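PDB 5VIP: MdcD from Pseudomonas aeruginosa, which probably serves as the beta subunit of a biotin-independent malonate decarboxylase, a carboxyl-transferase-type subunit thought to act in releasing the carboxyl group of malonyl-S-ACP. Local coordinates for residues L10-T14 with D227-V232; E178-G182 with T210-R215. All blocks are in the same frame, centred on the assembly; numbering follows the deposited sequence.

From the N terminus, the chain leaves the short helix 8-11, runs through residues 12-14 and passes through the central mixed sheet before residues 227-232 return to that opening turn. Contact 1 thereby closes a long loop, with 212 residues between its segments, and ties the N-terminal turn to the start of helix 229-242. Contact 2 falls wholly within that loop and closes a much shorter one of 27 residues, joining 178-182, which follows strand 172-176, to 210-215, which holds the start of helix 212-217 and precedes strand 223-225. The two centres lie about 17 Å apart, with nearest atoms about 5 Å apart, so the contacts are neighbours that do not touch.

Contact 1: L10-T14 with D227-V232; sequences LRSFT and DDLDEV
The turn Arg11-Thr14 docks on the N-terminal end of helix 229-242 through a contact that pairs a polar network with an apolar patch around Phe13, just after strand 223-225, outermost in the mixed sheet of this chain. Asp227 is its polar centre. With CG anti to the backbone N (chi1 -179°), its carboxylate lies against the turn and both oxygens accept twice. OD1 takes the amides of Phe13 and Thr14, with Thr14 N 2.8 Å from Asp227 OD1 on the syn side. OD2 receives two hydroxyls from opposite faces of the carboxylate plane: Thr14 OG1 lies 2.5 Å from Asp227 OD2, and Ser12 OG 3.1 Å from the same oxygen. Four donors should thus fix the carboxylate's rotation and probably favour its charged form. Two residues on, Leu229 N gives a nearly straight bond to Arg11 O (2.7 Å, 176°). Asp228 divides its oxygens: OD1 uses its anti lone pair to cap Glu231 N at 2.9 Å, while OD2 forms a salt bridge with Arg11 NE (3.1 Å), the guanidinium and carboxylate planes standing 81° apart. Arg11 NH1 turns instead to Arg6 O. In the apolar part, Val232 CG1 sits over the face of the Phe13 ring, 4.1 Å from its centroid in a CH-pi contact, and Leu229 CD1 meets the ring edge 3.9 Å from Phe13 CD1. Leu25 of helix 18-25 also packs on Phe13 and Val232. Asp228 and its bond to Glu231 N form a classic helix N-cap, whose other oxygen serves the salt bridge to the N-terminal turn.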
loop_
_atom_site.group_PDB
_atom_site.type_symbol
_atom_site.label_atom_id
_atom_site.label_comp_id
_atom_site.label_asym_id
_atom_site.label_seq_id
_atom_site.Cartn_x
_atom_site.Cartn_y
_atom_site.Cartn_z
ATOM N N LEU B 10 16.743 -28.973 -13.218
ATOM C CA LEU B 10 16.937 -28.169 -14.417
ATOM C C LEU B 10 15.636 -27.484 -14.866
ATOM O O LEU B 10 15.656 -26.605 -15.729
ATOM C CB LEU B 10 17.512 -29.045 -15.536
ATOM C CG LEU B 10 18.921 -29.586 -15.239
ATOM C CD1 LEU B 10 19.388 -30.589 -16.292
ATOM C CD2 LEU B 10 19.914 -28.429 -15.125
ATOM N N ARG B 11 14.511 -27.873 -14.269
ATOM C CA ARG B 11 13.226 -27.278 -14.634
ATOM C C ARG B 11 12.670 -26.329 -13.570
ATOM O O ARG B 11 11.684 -25.637 -13.823
ATOM C CB ARG B 11 12.200 -28.379 -14.918
ATOM C CG ARG B 11 12.542 -29.240 -16.112
ATOM C CD ARG B 11 11.799 -30.564 -16.063
ATOM N NE ARG B 11 10.359 -30.422 -16.280
ATOM C CZ ARG B 11 9.537 -31.450 -16.480
ATOM N NH1 ARG B 11 10.019 -32.691 -16.484
ATOM N NH2 ARG B 11 8.238 -31.243 -16.676
ATOM N N SER B 12 13.310 -26.291 -12.398
ATOM C CA SER B 12 12.790 -25.576 -11.232
ATOM C C SER B 12 12.788 -24.064 -11.415
ATOM O O SER B 12 13.724 -23.496 -11.976
ATOM C CB SER B 12 13.607 -25.934 -9.985
ATOM O OG SER B 12 13.386 -25.012 -8.924
ATOM N N PHE B 13 11.739 -23.412 -10.926
ATOM C CA PHE B 13 11.664 -21.956 -10.970
ATOM C C PHE B 13 12.244 -21.330 -9.702
ATOM O O PHE B 13 13.006 -20.363 -9.763
ATOM C CB PHE B 13 10.215 -21.506 -11.162
ATOM C CG PHE B 13 10.060 -20.023 -11.288
ATOM C CD1 PHE B 13 10.411 -19.378 -12.470
ATOM C CD2 PHE B 13 9.557 -19.266 -10.233
ATOM C CE1 PHE B 13 10.263 -17.999 -12.604
ATOM C CE2 PHE B 13 9.419 -17.876 -10.354
ATOM C CZ PHE B 13 9.772 -17.247 -11.546
ATOM N N THR B 14 11.897 -21.889 -8.551
ATOM C CA THR B 14 12.301 -21.299 -7.279
ATOM C C THR B 14 13.820 -21.342 -7.061
ATOM O O THR B 14 14.364 -20.513 -6.334
ATOM C CB THR B 14 11.625 -21.999 -6.106
ATOM O OG1 THR B 14 11.983 -23.382 -6.133
ATOM C CG2 THR B 14 10.104 -21.876 -6.203
ATOM N N ASP B 227 6.344 -25.994 -9.279
ATOM C CA ASP B 227 7.627 -25.304 -9.320
ATOM C C ASP B 227 8.365 -25.731 -10.572
ATOM O O ASP B 227 9.279 -26.556 -10.540
ATOM C CB ASP B 227 8.458 -25.587 -8.067
ATOM C CG ASP B 227 9.790 -24.862 -8.088
ATOM O OD1 ASP B 227 9.941 -23.915 -8.889
ATOM O OD2 ASP B 227 10.692 -25.237 -7.314
ATOM N N ASP B 228 7.942 -25.160 -11.686
ATOM C CA ASP B 228 8.396 -25.583 -12.990
ATOM C C ASP B 228 8.398 -24.339 -13.864
ATOM O O ASP B 228 7.376 -23.671 -14.008
ATOM C CB ASP B 228 7.480 -26.689 -13.548
ATOM C CG ASP B 228 7.845 -27.109 -14.961
ATOM O OD1 ASP B 228 7.339 -26.490 -15.919
ATOM O OD2 ASP B 228 8.618 -28.074 -15.129
ATOM N N LEU B 229 9.565 -24.016 -14.409
ATOM C CA LEU B 229 9.750 -22.834 -15.240
ATOM C C LEU B 229 8.773 -22.709 -16.407
ATOM O O LEU B 229 8.179 -21.651 -16.618
ATOM C CB LEU B 229 11.183 -22.816 -15.783
ATOM C CG LEU B 229 11.446 -21.719 -16.804
ATOM C CD1 LEU B 229 11.160 -20.363 -16.145
ATOM C CD2 LEU B 229 12.874 -21.803 -17.331
ATOM N N ASP B 230 8.634 -23.766 -17.196
ATOM C CA ASP B 230 7.752 -23.709 -18.350
ATOM C C ASP B 230 6.308 -23.474 -17.904
ATOM O O ASP B 230 5.572 -22.714 -18.534
ATOM C CB ASP B 230 7.859 -24.998 -19.163
ATOM C CG ASP B 230 7.479 -24.809 -20.619
ATOM O OD1 ASP B 230 7.782 -23.743 -21.213
ATOM O OD2 ASP B 230 6.874 -25.750 -21.181
ATOM N N GLU B 231 5.906 -24.124 -16.812
ATOM C CA GLU B 231 4.557 -23.942 -16.287
ATOM C C GLU B 231 4.325 -22.513 -15.762
ATOM O O GLU B 231 3.292 -21.896 -16.043
ATOM C CB GLU B 231 4.270 -24.964 -15.179
ATOM C CG GLU B 231 2.901 -24.775 -14.555
ATOM C CD GLU B 231 2.370 -26.003 -13.842
ATOM O OE1 GLU B 231 1.582 -25.818 -12.890
ATOM O OE2 GLU B 231 2.707 -27.139 -14.249
ATOM N N VAL B 232 5.277 -21.981 -15.000
ATOM C CA VAL B 232 5.159 -20.597 -14.537
ATOM C C VAL B 232 5.039 -19.635 -15.717
ATOM O O VAL B 232 4.155 -18.767 -15.736
ATOM C CB VAL B 232 6.359 -20.186 -13.644
ATOM C CG1 VAL B 232 6.312 -18.672 -13.328
ATOM C CG2 VAL B 232 6.337 -21.002 -12.356
#

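Contact 2: E178-G182 with T210-R215; sequences EARLG and TGGEQR
Arg215 reaches from helix 212-217 to the backbone of Leu181 and grips one carbonyl oxygen side-on with two nitrogens: NE is 2.9 Å and NH2 2.8 Å from Leu181 O. The oxygen lies practically in the guanidinium plane, and a bend at chi2 (-45°) turns the chain back so that NE and NH2 face it together. Thr210 CA covers one face of the guanidinium, 3.6 Å above its plane and offset toward the rim. Two backbone bonds precede this grip along 178-182. Leu181 N donates to Thr210 O at 2.9 Å, and Gly212 N to Ala179 O at 2.7 Å, bridging Arg180 and Gly211. Beside the bridge, Thr210 OG1 packs 3.7 Å from Arg180 CB, against the aliphatic base of that side chain. Further out, Arg215 NH1 bonds to the backbone of the neighbouring subunit, while the Leu181 side chain packs on Ile153 of strand 150-153 and on Ala167 of helix 162-169. The pairing is an isolated beta bridge whose Gly211 is also the N-cap residue of helix 212-217; with the Arg215 grip it joins the helix start to short strand 181-182 and the residues before it, at the subunit interface of this crotonase-like carboxyltransferase fold.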
loop_
_atom_site.group_PDB
_atom_site.type_symbol
_atom_site.label_atom_id
_atom_site.label_comp_id
_atom_site.label_asym_id
_atom_site.label_seq_id
_atom_site.Cartn_x
_atom_site.Cartn_y
_atom_site.Cartn_z
ATOM N N GLU B 178 5.761 -23.475 -2.385
ATOM C CA GLU B 178 6.761 -22.887 -1.481
ATOM C C GLU B 178 6.520 -21.406 -1.168
ATOM O O GLU B 178 7.235 -20.799 -0.365
ATOM C CB GLU B 178 8.166 -23.048 -2.065
ATOM C CG GLU B 178 8.874 -24.342 -1.654
ATOM C CD GLU B 178 9.020 -24.481 -0.143
ATOM O OE1 GLU B 178 9.973 -23.894 0.424
ATOM O OE2 GLU B 178 8.192 -25.186 0.475
ATOM N N ALA B 179 5.516 -20.819 -1.803
ATOM C CA ALA B 179 5.236 -19.408 -1.595
ATOM C C ALA B 179 4.496 -19.185 -0.296
ATOM O O ALA B 179 3.638 -19.987 0.076
ATOM C CB ALA B 179 4.407 -18.857 -2.740
ATOM N N ARG B 180 4.811 -18.069 0.357
ATOM C CA ARG B 180 3.970 -17.506 1.404
ATOM C C ARG B 180 3.602 -16.061 1.066
ATOM O O ARG B 180 4.408 -15.323 0.511
ATOM C CB ARG B 180 4.673 -17.572 2.760
ATOM C CG ARG B 180 4.896 -18.994 3.279
ATOM C CD ARG B 180 5.833 -18.990 4.498
ATOM N NE ARG B 180 7.152 -18.432 4.176
ATOM C CZ ARG B 180 7.869 -17.659 4.995
ATOM N NH1 ARG B 180 7.400 -17.331 6.192
ATOM N NH2 ARG B 180 9.053 -17.198 4.609
ATOM N N LEU B 181 2.377 -15.665 1.401
ATOM C CA LEU B 181 1.895 -14.309 1.153
ATOM C C LEU B 181 1.113 -13.816 2.355
ATOM O O LEU B 181 0.135 -14.437 2.752
ATOM C CB LEU B 181 1.004 -14.268 -0.090
ATOM C CG LEU B 181 0.236 -12.989 -0.427
ATOM C CD1 LEU B 181 1.189 -11.802 -0.689
ATOM C CD2 LEU B 181 -0.655 -13.257 -1.657
ATOM N N GLY B 182 1.517 -12.699 2.930
ATOM C CA GLY B 182 0.757 -12.182 4.054
ATOM C C GLY B 182 1.226 -10.803 4.450
ATOM O O GLY B 182 2.247 -10.324 3.964
ATOM N N THR B 210 -0.434 -18.846 5.545
ATOM C CA THR B 210 -0.026 -17.937 4.487
ATOM C C THR B 210 0.533 -18.636 3.249
ATOM O O THR B 210 0.954 -17.974 2.291
ATOM C CB THR B 210 1.022 -16.972 5.011
ATOM O OG1 THR B 210 2.146 -17.717 5.483
ATOM C CG2 THR B 210 0.459 -16.157 6.168
ATOM N N GLY B 211 0.527 -19.967 3.270
ATOM C CA GLY B 211 1.109 -20.754 2.197
ATOM C C GLY B 211 0.336 -20.640 0.896
ATOM O O GLY B 211 -0.870 -20.375 0.891
ATOM N N GLY B 212 1.039 -20.830 -0.218
ATOM C CA GLY B 212 0.416 -20.751 -1.529
ATOM C C GLY B 212 -0.839 -21.593 -1.698
ATOM O O GLY B 212 -1.838 -21.122 -2.241
ATOM N N GLU B 213 -0.798 -22.839 -1.234
ATOM C CA GLU B 213 -1.958 -23.727 -1.349
ATOM C C GLU B 213 -3.180 -23.189 -0.601
ATOM O O GLU B 213 -4.293 -23.229 -1.119
ATOM C CB GLU B 213 -1.618 -25.131 -0.837
ATOM C CG GLU B 213 -2.775 -26.108 -0.995
ATOM C CD GLU B 213 -2.410 -27.544 -0.653
ATOM O OE1 GLU B 213 -1.497 -27.763 0.173
ATOM O OE2 GLU B 213 -3.044 -28.459 -1.220
ATOM N N GLN B 214 -2.951 -22.688 0.612
ATOM C CA GLN B 214 -3.991 -22.089 1.443
ATOM C C GLN B 214 -4.596 -20.862 0.774
ATOM O O GLN B 214 -5.813 -20.683 0.768
ATOM C CB GLN B 214 -3.421 -21.704 2.814
ATOM C CG GLN B 214 -4.463 -21.309 3.885
ATOM C CD GLN B 214 -4.953 -19.852 3.805
ATOM O OE1 GLN B 214 -4.341 -19.006 3.151
ATOM N NE2 GLN B 214 -6.050 -19.554 4.501
ATOM N N ARG B 215 -3.736 -20.011 0.214
ATOM C CA ARG B 215 -4.193 -18.781 -0.424
ATOM C C ARG B 215 -5.077 -19.106 -1.610
ATOM O O ARG B 215 -6.124 -18.488 -1.820
ATOM C CB ARG B 215 -2.998 -17.922 -0.864
ATOM C CG ARG B 215 -2.135 -17.409 0.289
ATOM C CD ARG B 215 -3.001 -16.886 1.370
ATOM N NE ARG B 215 -2.353 -15.919 2.258
ATOM C CZ ARG B 215 -2.955 -15.417 3.331
ATOM N NH1 ARG B 215 -4.172 -15.836 3.644
ATOM N NH2 ARG B 215 -2.343 -14.522 4.095
#